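Local coordinates for purine nucleoside phosphorylase (Schistosoma mansoni, PDB 5KO6), which probably catalyses the reversible phosphorolysis of purine nucleosides such as inosine and guanosine, giving the free base and ribose 1-phosphate, at residues 69-74 with 82-87; 30-35 with 100-105. All blocks are in the same frame, centred on the assembly; numbering follows the deposited sequence.

Contact 1 of 2, residues 69-74 with 82-87; sequences NLVLGS and AMQGRL. With R1P (1-O-phosphono-alpha-D-ribofuranose), chain C.
The side chains of Asn69 and Gln84 lie side by side, pointing the same way, with their amide planes 57° apart. Asn69 ND2 donates to Gln84 OE1 over 3.0 Å; the acceptor lies in the Asn69 amide plane, whereas ND2 sits 23° off the plane of the Gln84 carbonyl. Val71 CG2 comes to 3.9 Å from Gln84 OE1, its side chain running obliquely to that of Gln84. Gln84 reaches this place with CG anti to its backbone N (chi1 -175°) and an extended chain. Beneath the amides the same two residues form a hydrogen-bonded antiparallel pair, with Gln84 N 2.7 Å from Asn69 O. Val71 and Ala82 repeat that pairing, Ala82 N meeting Val71 O at 2.8 Å, and Ile41 of helix 39-42 packs on their side of the sheet. On the other face Leu70 CD1 rests 4.0 Å from Met83 CG, and Pro101 and Met105 cover Met83. Beyond the strand, Arg86 sends NH1 to R1P O1P in a weak, bent bond of 3.0 Å, while Glu226 forms a salt bridge with NH2 and Thr116 O accepts from NH1. The whole is an antiparallel beta hairpin whose second strand runs out into the phosphate site of the phosphorylase fold.

Contact 2 of 2, residues 30-35 with 100-105; sequences GIICGS and LPIRVM. With R1P (1-O-phosphono-alpha-D-ribofuranose), chain C.
Met105 reaches from the helix to strand 30-32 and lays its thioether along the backbone of Gly30. Its CG is anti to the carbonyl carbon, and the chain beyond is extended, which carries sulfur and methyl straight out to the strand. SD comes to 4.1 Å from Gly30 CA; with no side chain on Gly30, the sulfur of Met105 packs straight against the main chain. The methyl goes further along the strand, with CE 4.3 Å from Ile31 O and 4.4 Å from Ile32 CG1.

Ile32 supplies the other half of the contact. Its CB points toward the helix, and CD1 meets Ile102 CD1 at 3.6 Å, methyl against methyl, the two side chains crossing at about a right angle. The bond from CA to CB of Ile102 does not aim at the strand, but the end of the side chain comes nearer: chi2 of -58° swings CD1 into the meeting point. No hydrogen bond joins the two segments, so dispersion and the exclusion of water hold this buried interface together.

Past the strand the chain turns to the ligand. Ser35 N donates to R1P O3P over 3.1 Å with an N-H...O angle of 165°, and Ser35 OG donates to R1P O1 at 2.9 Å. Gly34 CA lies 3.3 Å from O3P, so the phosphate sits close against the main chain, and Thr116 OG1 bonds to Gly34 N.

Strand 29-32 runs parallel to its two sheet neighbours, 78-84 and 112-121, while helix 95-108 lies against one face of the sheet; the short segments, strand 30-32 and helix 100-105, run nearly antiparallel at 156°. Met83 of strand 78-84 also packs on Met105, Ile229 of helix 224-232 on Ile102, and helix 9-22 touches the helix through Val104.

Contacts 1 and 2 have centres about 7 Å apart and share one sheet, in which strand 78-84 neighbours strand 29-32. Met83 N lies 3.1 Å from Ile31 O, a probable hydrogen bond between the strands. Ala82 CB packs 3.4 Å from Ile31 CG1, while Met83 CE reaches 3.5 Å from Pro101 CB, tying the hairpin to the helix that follows it in the chain. Both contacts lead to the same R1P: residues 82-87 bring Arg86, and residues 30-35 bring Ser35. The two segments also meet, Arg86 NE lying 3.6 Å from Ile32 CG2. R1P is also hydrogen-bonded to His88, Tyr90, Leu118, Tyr202, Ser222 and His259.

Contact 1 of 2, residues 69-74 with 82-87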
ATOM      1  N   ASN A  69     -14.323 -21.517  13.631  1.00 21.38           N
ATOM      2  CA  ASN A  69     -14.570 -22.931  13.390  1.00 22.31           C
ATOM      3  C   ASN A  69     -14.625 -23.200  11.897  1.00 20.92           C
ATOM      4  O   ASN A  69     -15.097 -22.373  11.119  1.00 20.65           O
ATOM      5  CB  ASN A  69     -15.935 -23.358  13.921  1.00 21.72           C
ATOM      6  CG  ASN A  69     -16.047 -23.254  15.423  1.00 24.05           C
ATOM      7  OD1 ASN A  69     -15.158 -23.688  16.160  1.00 24.21           O
ATOM      8  ND2 ASN A  69     -17.162 -22.712  15.890  1.00 25.79           N
ATOM      9  N   LEU A  70     -14.143 -24.374  11.510  1.00 20.98           N
ATOM     10  CA  LEU A  70     -14.424 -24.939  10.199  1.00 20.87           C
ATOM     11  C   LEU A  70     -15.616 -25.873  10.358  1.00 22.61           C
ATOM     12  O   LEU A  70     -15.601 -26.750  11.228  1.00 26.44           O
ATOM     13  CB  LEU A  70     -13.212 -25.732   9.722  1.00 23.68           C
ATOM     14  CG  LEU A  70     -12.975 -25.805   8.221  1.00 24.71           C
ATOM     15  CD1 LEU A  70     -12.834 -24.401   7.635  1.00 20.37           C
ATOM     16  CD2 LEU A  70     -11.739 -26.637   7.951  1.00 24.45           C
ATOM     17  N   VAL A  71     -16.657 -25.677   9.550  1.00 22.31           N
ATOM     18  CA  VAL A  71     -17.890 -26.459   9.666  1.00 23.62           C
ATOM     19  C   VAL A  71     -18.110 -27.232   8.370  1.00 22.73           C
ATOM     20  O   VAL A  71     -18.156 -26.633   7.288  1.00 23.53           O
ATOM     21  CB  VAL A  71     -19.110 -25.580   9.988  1.00 22.60           C
ATOM     22  CG1 VAL A  71     -20.342 -26.455  10.214  1.00 23.41           C
ATOM     23  CG2 VAL A  71     -18.839 -24.700  11.201  1.00 23.94           C
ATOM     24  N   LEU A  72     -18.252 -28.552   8.475  1.00 21.46           N
ATOM     25  CA  LEU A  72     -18.453 -29.406   7.312  1.00 23.24           C
ATOM     26  C   LEU A  72     -19.778 -30.149   7.416  1.00 25.58           C
ATOM     27  O   LEU A  72     -20.225 -30.508   8.508  1.00 26.51           O
ATOM     28  CB  LEU A  72     -17.333 -30.437   7.158  1.00 23.81           C
ATOM     29  CG  LEU A  72     -15.952 -29.869   6.830  1.00 26.33           C
ATOM     30  CD1 LEU A  72     -15.158 -29.590   8.107  1.00 27.96           C
ATOM     31  CD2 LEU A  72     -15.194 -30.791   5.881  1.00 27.94           C
ATOM     32  N   GLY A  73     -20.390 -30.398   6.265  1.00 24.13           N
ATOM     33  CA  GLY A  73     -21.658 -31.111   6.235  1.00 24.59           C
ATOM     34  C   GLY A  73     -22.319 -30.951   4.887  1.00 25.95           C
ATOM     35  O   GLY A  73     -21.643 -30.728   3.875  1.00 26.06           O
ATOM     36  N   SER A  74     -23.645 -31.047   4.883  1.00 28.41           N
ATOM     37  CA  SER A  74     -24.409 -31.021   3.644  1.00 30.46           C
ATOM     38  C   SER A  74     -25.384 -29.854   3.629  1.00 30.00           C
ATOM     39  O   SER A  74     -26.024 -29.548   4.642  1.00 32.11           O
ATOM     40  CB  SER A  74     -25.178 -32.331   3.438  1.00 36.56           C
ATOM     41  OG  SER A  74     -24.282 -33.420   3.322  1.00 41.23           O
ATOM     42  N   ALA A  82     -17.453 -24.654   5.464  1.00 18.83           N
ATOM     43  CA  ALA A  82     -17.611 -23.231   5.740  1.00 18.49           C
ATOM     44  C   ALA A  82     -16.560 -22.758   6.732  1.00 20.08           C
ATOM     45  O   ALA A  82     -16.204 -23.485   7.671  1.00 19.83           O
ATOM     46  CB  ALA A  82     -18.992 -22.955   6.344  1.00 18.86           C
ATOM     47  N   MET A  83     -16.078 -21.534   6.532  1.00 18.20           N
ATOM     48  CA  MET A  83     -15.304 -20.836   7.555  1.00 18.13           C
ATOM     49  C   MET A  83     -16.285 -20.050   8.412  1.00 19.23           C
ATOM     50  O   MET A  83     -16.950 -19.136   7.919  1.00 20.72           O
ATOM     51  CB  MET A  83     -14.279 -19.905   6.922  1.00 17.19           C
ATOM     52  CG  MET A  83     -13.187 -20.654   6.192  1.00 19.05           C
ATOM     53  SD  MET A  83     -11.807 -19.649   5.605  1.00 19.25           S
ATOM     54  CE  MET A  83     -10.923 -19.336   7.138  1.00 19.53           C
ATOM     55  N   GLN A  84     -16.395 -20.419   9.685  1.00 18.71           N
ATOM     56  CA  GLN A  84     -17.252 -19.704  10.632  1.00 18.62           C
ATOM     57  C   GLN A  84     -16.335 -18.796  11.447  1.00 19.90           C
ATOM     58  O   GLN A  84     -15.689 -19.242  12.397  1.00 20.20           O
ATOM     59  CB  GLN A  84     -18.006 -20.685  11.517  1.00 19.99           C
ATOM     60  CG  GLN A  84     -19.006 -20.015  12.431  1.00 22.58           C
ATOM     61  CD  GLN A  84     -19.787 -21.019  13.227  1.00 26.43           C
ATOM     62  OE1 GLN A  84     -19.217 -21.895  13.874  1.00 26.16           O
ATOM     63  NE2 GLN A  84     -21.106 -20.914  13.169  1.00 28.35           N
ATOM     64  N   GLY A  85     -16.292 -17.522  11.083  1.00 21.09           N
ATOM     65  CA  GLY A  85     -15.299 -16.629  11.645  1.00 22.80           C
ATOM     66  C   GLY A  85     -14.238 -16.338  10.607  1.00 22.66           C
ATOM     67  O   GLY A  85     -13.195 -16.993  10.550  1.00 25.62           O
ATOM     68  N   ARG A  86     -14.519 -15.359   9.765  1.00 21.73           N
ATOM     69  CA  ARG A  86     -13.663 -15.029   8.638  1.00 21.09           C
ATOM     70  C   ARG A  86     -12.391 -14.330   9.115  1.00 19.82           C
ATOM     71  O   ARG A  86     -12.390 -13.604  10.110  1.00 19.77           O
ATOM     72  CB  ARG A  86     -14.456 -14.097   7.732  1.00 26.42           C
ATOM     73  CG  ARG A  86     -13.693 -13.439   6.650  1.00 25.60           C
ATOM     74  CD  ARG A  86     -14.651 -12.540   5.926  1.00 29.72           C
ATOM     75  NE  ARG A  86     -14.460 -12.595   4.489  1.00 19.63           N
ATOM     76  CZ  ARG A  86     -15.386 -12.234   3.619  1.00 21.02           C
ATOM     77  NH1 ARG A  86     -16.571 -11.794   4.043  1.00 21.05           N
ATOM     78  NH2 ARG A  86     -15.124 -12.321   2.326  1.00 24.07           N
ATOM     79  N   LEU A  87     -11.289 -14.572   8.409  1.00 18.36           N
ATOM     80  CA  LEU A  87     -10.039 -13.876   8.698  1.00 16.27           C
ATOM     81  C   LEU A  87      -9.949 -12.631   7.822  1.00 13.02           C
ATOM     82  O   LEU A  87      -9.952 -12.735   6.591  1.00 15.96           O
ATOM     83  CB  LEU A  87      -8.849 -14.783   8.393  1.00 17.83           C
ATOM     84  CG  LEU A  87      -8.891 -16.162   9.033  1.00 25.42           C
ATOM     85  CD1 LEU A  87      -7.679 -16.963   8.578  1.00 26.70           C
ATOM     86  CD2 LEU A  87      -8.910 -16.009  10.523  1.00 26.44           C
TER
HETATM   87  C5  R1P C 302     -17.201  -3.339   8.578  0.75 22.08           C
HETATM   88  O5  R1P C 302     -18.484  -2.944   8.939  0.75 20.26           O
HETATM   89  C4  R1P C 302     -17.130  -4.855   8.412  0.75 25.05           C
HETATM   90  O4  R1P C 302     -18.032  -5.237   7.523  0.75 27.28           O
HETATM   91  C1  R1P C 302     -17.234  -6.001   6.369  0.75 30.75           C
HETATM   92  C2  R1P C 302     -16.029  -5.392   6.341  0.75 32.14           C
HETATM   93  O2  R1P C 302     -15.012  -6.224   5.660  0.75 31.53           O
HETATM   94  C3  R1P C 302     -15.725  -5.267   7.816  0.75 28.07           C
HETATM   95  O3  R1P C 302     -15.299  -6.463   8.307  0.75 21.01           O
HETATM   96  O1  R1P C 302     -17.104  -7.299   6.748  0.75 21.19           O
HETATM   97  P   R1P C 302     -17.249  -8.462   5.605  0.75 18.86           P
HETATM   98  O1P R1P C 302     -16.613  -9.712   6.172  0.75 20.10           O
HETATM   99  O2P R1P C 302     -16.524  -7.965   4.379  0.75 20.71           O
HETATM  100  O3P R1P C 302     -18.709  -8.652   5.387  0.75 17.99           O

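Contact 2 of 2, residues 30-35 with 100-105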
ATOM      1  N   GLY A  30     -16.923 -24.525  -0.950  1.00 16.52           N
ATOM      2  CA  GLY A  30     -16.529 -23.783   0.234  1.00 15.83           C
ATOM      3  C   GLY A  30     -17.384 -22.537   0.329  1.00 16.16           C
ATOM      4  O   GLY A  30     -17.824 -22.004  -0.688  1.00 15.71           O
ATOM      5  N   ILE A  31     -17.651 -22.087   1.556  1.00 16.02           N
ATOM      6  CA  ILE A  31     -18.370 -20.833   1.779  1.00 16.31           C
ATOM      7  C   ILE A  31     -17.667 -19.990   2.841  1.00 17.12           C
ATOM      8  O   ILE A  31     -17.154 -20.504   3.844  1.00 17.11           O
ATOM      9  CB  ILE A  31     -19.884 -20.994   2.079  1.00 19.85           C
ATOM     10  CG1 ILE A  31     -20.117 -21.595   3.449  1.00 22.80           C
ATOM     11  CG2 ILE A  31     -20.579 -21.828   1.004  1.00 21.74           C
ATOM     12  CD1 ILE A  31     -21.588 -21.646   3.838  1.00 23.73           C
ATOM     13  N   ILE A  32     -17.641 -18.682   2.610  1.00 14.65           N
ATOM     14  CA  ILE A  32     -17.106 -17.702   3.551  1.00 14.13           C
ATOM     15  C   ILE A  32     -18.134 -16.591   3.597  1.00 15.90           C
ATOM     16  O   ILE A  32     -18.519 -16.061   2.550  1.00 18.44           O
ATOM     17  CB  ILE A  32     -15.744 -17.154   3.082  1.00 14.82           C
ATOM     18  CG1 ILE A  32     -14.686 -18.268   3.024  1.00 15.52           C
ATOM     19  CG2 ILE A  32     -15.294 -16.013   3.991  1.00 17.55           C
ATOM     20  CD1 ILE A  32     -13.360 -17.823   2.402  1.00 15.79           C
ATOM     21  N   CYS A  33     -18.639 -16.286   4.789  1.00 17.58           N
ATOM     22  CA  CYS A  33     -19.821 -15.446   4.929  1.00 18.79           C
ATOM     23  C   CYS A  33     -19.479 -14.112   5.584  1.00 20.57           C
ATOM     24  O   CYS A  33     -18.602 -14.024   6.453  1.00 22.09           O
ATOM     25  CB  CYS A  33     -20.894 -16.171   5.744  1.00 23.54           C
ATOM     26  SG  CYS A  33     -21.296 -17.807   5.049  1.00 27.31           S
ATOM     27  N   GLY A  34     -20.203 -13.072   5.165  1.00 18.66           N
ATOM     28  CA  GLY A  34     -19.947 -11.729   5.622  1.00 19.17           C
ATOM     29  C   GLY A  34     -20.493 -11.467   7.016  1.00 19.53           C
ATOM     30  O   GLY A  34     -21.136 -12.309   7.642  1.00 21.15           O
ATOM     31  N   SER A  35     -20.229 -10.250   7.495  1.00 22.38           N
ATOM     32  CA  SER A  35     -20.650  -9.832   8.832  1.00 24.34           C
ATOM     33  C   SER A  35     -22.159  -9.984   9.003  1.00 22.39           C
ATOM     34  O   SER A  35     -22.929  -9.358   8.277  1.00 26.17           O
ATOM     35  CB  SER A  35     -20.267  -8.365   9.046  1.00 29.18           C
ATOM     36  OG  SER A  35     -18.873  -8.153   8.899  1.00 33.20           O
ATOM     37  N   LEU A 100      -3.617 -20.204   3.970  1.00 13.05           N
ATOM     38  CA  LEU A 100      -3.647 -21.609   4.372  1.00 14.18           C
ATOM     39  C   LEU A 100      -5.054 -22.192   4.390  1.00 14.14           C
ATOM     40  O   LEU A 100      -5.253 -23.266   3.800  1.00 14.65           O
ATOM     41  CB  LEU A 100      -2.863 -21.850   5.671  1.00 15.08           C
ATOM     42  CG  LEU A 100      -2.862 -23.355   5.987  1.00 18.31           C
ATOM     43  CD1 LEU A 100      -1.482 -23.885   6.349  1.00 24.34           C
ATOM     44  CD2 LEU A 100      -3.875 -23.665   7.075  1.00 18.03           C
ATOM     45  N   PRO A 101      -6.063 -21.556   4.992  1.00 13.87           N
ATOM     46  CA  PRO A 101      -7.390 -22.197   5.000  1.00 12.98           C
ATOM     47  C   PRO A 101      -7.967 -22.425   3.617  1.00 13.70           C
ATOM     48  O   PRO A 101      -8.632 -23.447   3.397  1.00 14.44           O
ATOM     49  CB  PRO A 101      -8.235 -21.244   5.860  1.00 14.86           C
ATOM     50  CG  PRO A 101      -7.213 -20.625   6.777  1.00 14.64           C
ATOM     51  CD  PRO A 101      -6.035 -20.372   5.872  1.00 13.90           C
ATOM     52  N   ILE A 102      -7.717 -21.523   2.665  1.00 13.92           N
ATOM     53  CA  ILE A 102      -8.252 -21.703   1.322  1.00 13.99           C
ATOM     54  C   ILE A 102      -7.532 -22.845   0.627  1.00 15.00           C
ATOM     55  O   ILE A 102      -8.140 -23.630  -0.107  1.00 14.41           O
ATOM     56  CB  ILE A 102      -8.120 -20.398   0.515  1.00 15.19           C
ATOM     57  CG1 ILE A 102      -8.768 -19.221   1.245  1.00 19.18           C
ATOM     58  CG2 ILE A 102      -8.699 -20.575  -0.897  1.00 14.18           C
ATOM     59  CD1 ILE A 102     -10.224 -19.408   1.553  1.00 21.76           C
ATOM     60  N   ARG A 103      -6.221 -22.952   0.839  1.00 13.73           N
ATOM     61  CA  ARG A 103      -5.471 -24.058   0.246  1.00 13.01           C
ATOM     62  C   ARG A 103      -5.844 -25.397   0.866  1.00 13.98           C
ATOM     63  O   ARG A 103      -5.852 -26.417   0.170  1.00 14.62           O
ATOM     64  CB  ARG A 103      -3.972 -23.770   0.338  1.00 13.91           C
ATOM     65  CG  ARG A 103      -3.586 -22.646  -0.591  1.00 12.65           C
ATOM     66  CD  ARG A 103      -2.124 -22.231  -0.477  1.00 12.68           C
ATOM     67  NE  ARG A 103      -1.879 -21.234  -1.520  1.00 12.99           N
ATOM     68  CZ  ARG A 103      -0.848 -20.396  -1.553  1.00 14.21           C
ATOM     69  NH1 ARG A 103       0.091 -20.460  -0.617  1.00 15.78           N
ATOM     70  NH2 ARG A 103      -0.760 -19.510  -2.533  1.00 15.61           N
ATOM     71  N   VAL A 104      -6.186 -25.405   2.154  1.00 14.84           N
ATOM     72  CA  VAL A 104      -6.754 -26.606   2.772  1.00 15.16           C
ATOM     73  C   VAL A 104      -8.081 -26.978   2.121  1.00 16.04           C
ATOM     74  O   VAL A 104      -8.328 -28.153   1.815  1.00 16.97           O
ATOM     75  CB  VAL A 104      -6.870 -26.424   4.295  1.00 15.02           C
ATOM     76  CG1 VAL A 104      -7.686 -27.566   4.910  1.00 16.83           C
ATOM     77  CG2 VAL A 104      -5.476 -26.342   4.905  1.00 15.75           C
ATOM     78  N   MET A 105      -8.951 -25.984   1.882  1.00 15.64           N
ATOM     79  CA  MET A 105     -10.178 -26.246   1.131  1.00 16.26           C
ATOM     80  C   MET A 105      -9.867 -26.926  -0.194  1.00 15.63           C
ATOM     81  O   MET A 105     -10.509 -27.913  -0.564  1.00 17.34           O
ATOM     82  CB  MET A 105     -10.922 -24.938   0.863  1.00 16.51           C
ATOM     83  CG  MET A 105     -11.696 -24.390   2.014  1.00 17.66           C
ATOM     84  SD  MET A 105     -12.664 -22.985   1.412  1.00 19.76           S
ATOM     85  CE  MET A 105     -13.431 -22.448   2.946  1.00 21.63           C
TER
HETATM   86  C5  R1P C 302     -17.201  -3.339   8.578  0.75 22.08           C
HETATM   87  O5  R1P C 302     -18.484  -2.944   8.939  0.75 20.26           O
HETATM   88  C4  R1P C 302     -17.130  -4.855   8.412  0.75 25.05           C
HETATM   89  O4  R1P C 302     -18.032  -5.237   7.523  0.75 27.28           O
HETATM   90  C1  R1P C 302     -17.234  -6.001   6.369  0.75 30.75           C
HETATM   91  C2  R1P C 302     -16.029  -5.392   6.341  0.75 32.14           C
HETATM   92  O2  R1P C 302     -15.012  -6.224   5.660  0.75 31.53           O
HETATM   93  C3  R1P C 302     -15.725  -5.267   7.816  0.75 28.07           C
HETATM   94  O3  R1P C 302     -15.299  -6.463   8.307  0.75 21.01           O
HETATM   95  O1  R1P C 302     -17.104  -7.299   6.748  0.75 21.19           O
HETATM   96  P   R1P C 302     -17.249  -8.462   5.605  0.75 18.86           P
HETATM   97  O1P R1P C 302     -16.613  -9.712   6.172  0.75 20.10           O
HETATM   98  O2P R1P C 302     -16.524  -7.965   4.379  0.75 20.71           O
HETATM   99  O3P R1P C 302     -18.709  -8.652   5.387  0.75 17.99           O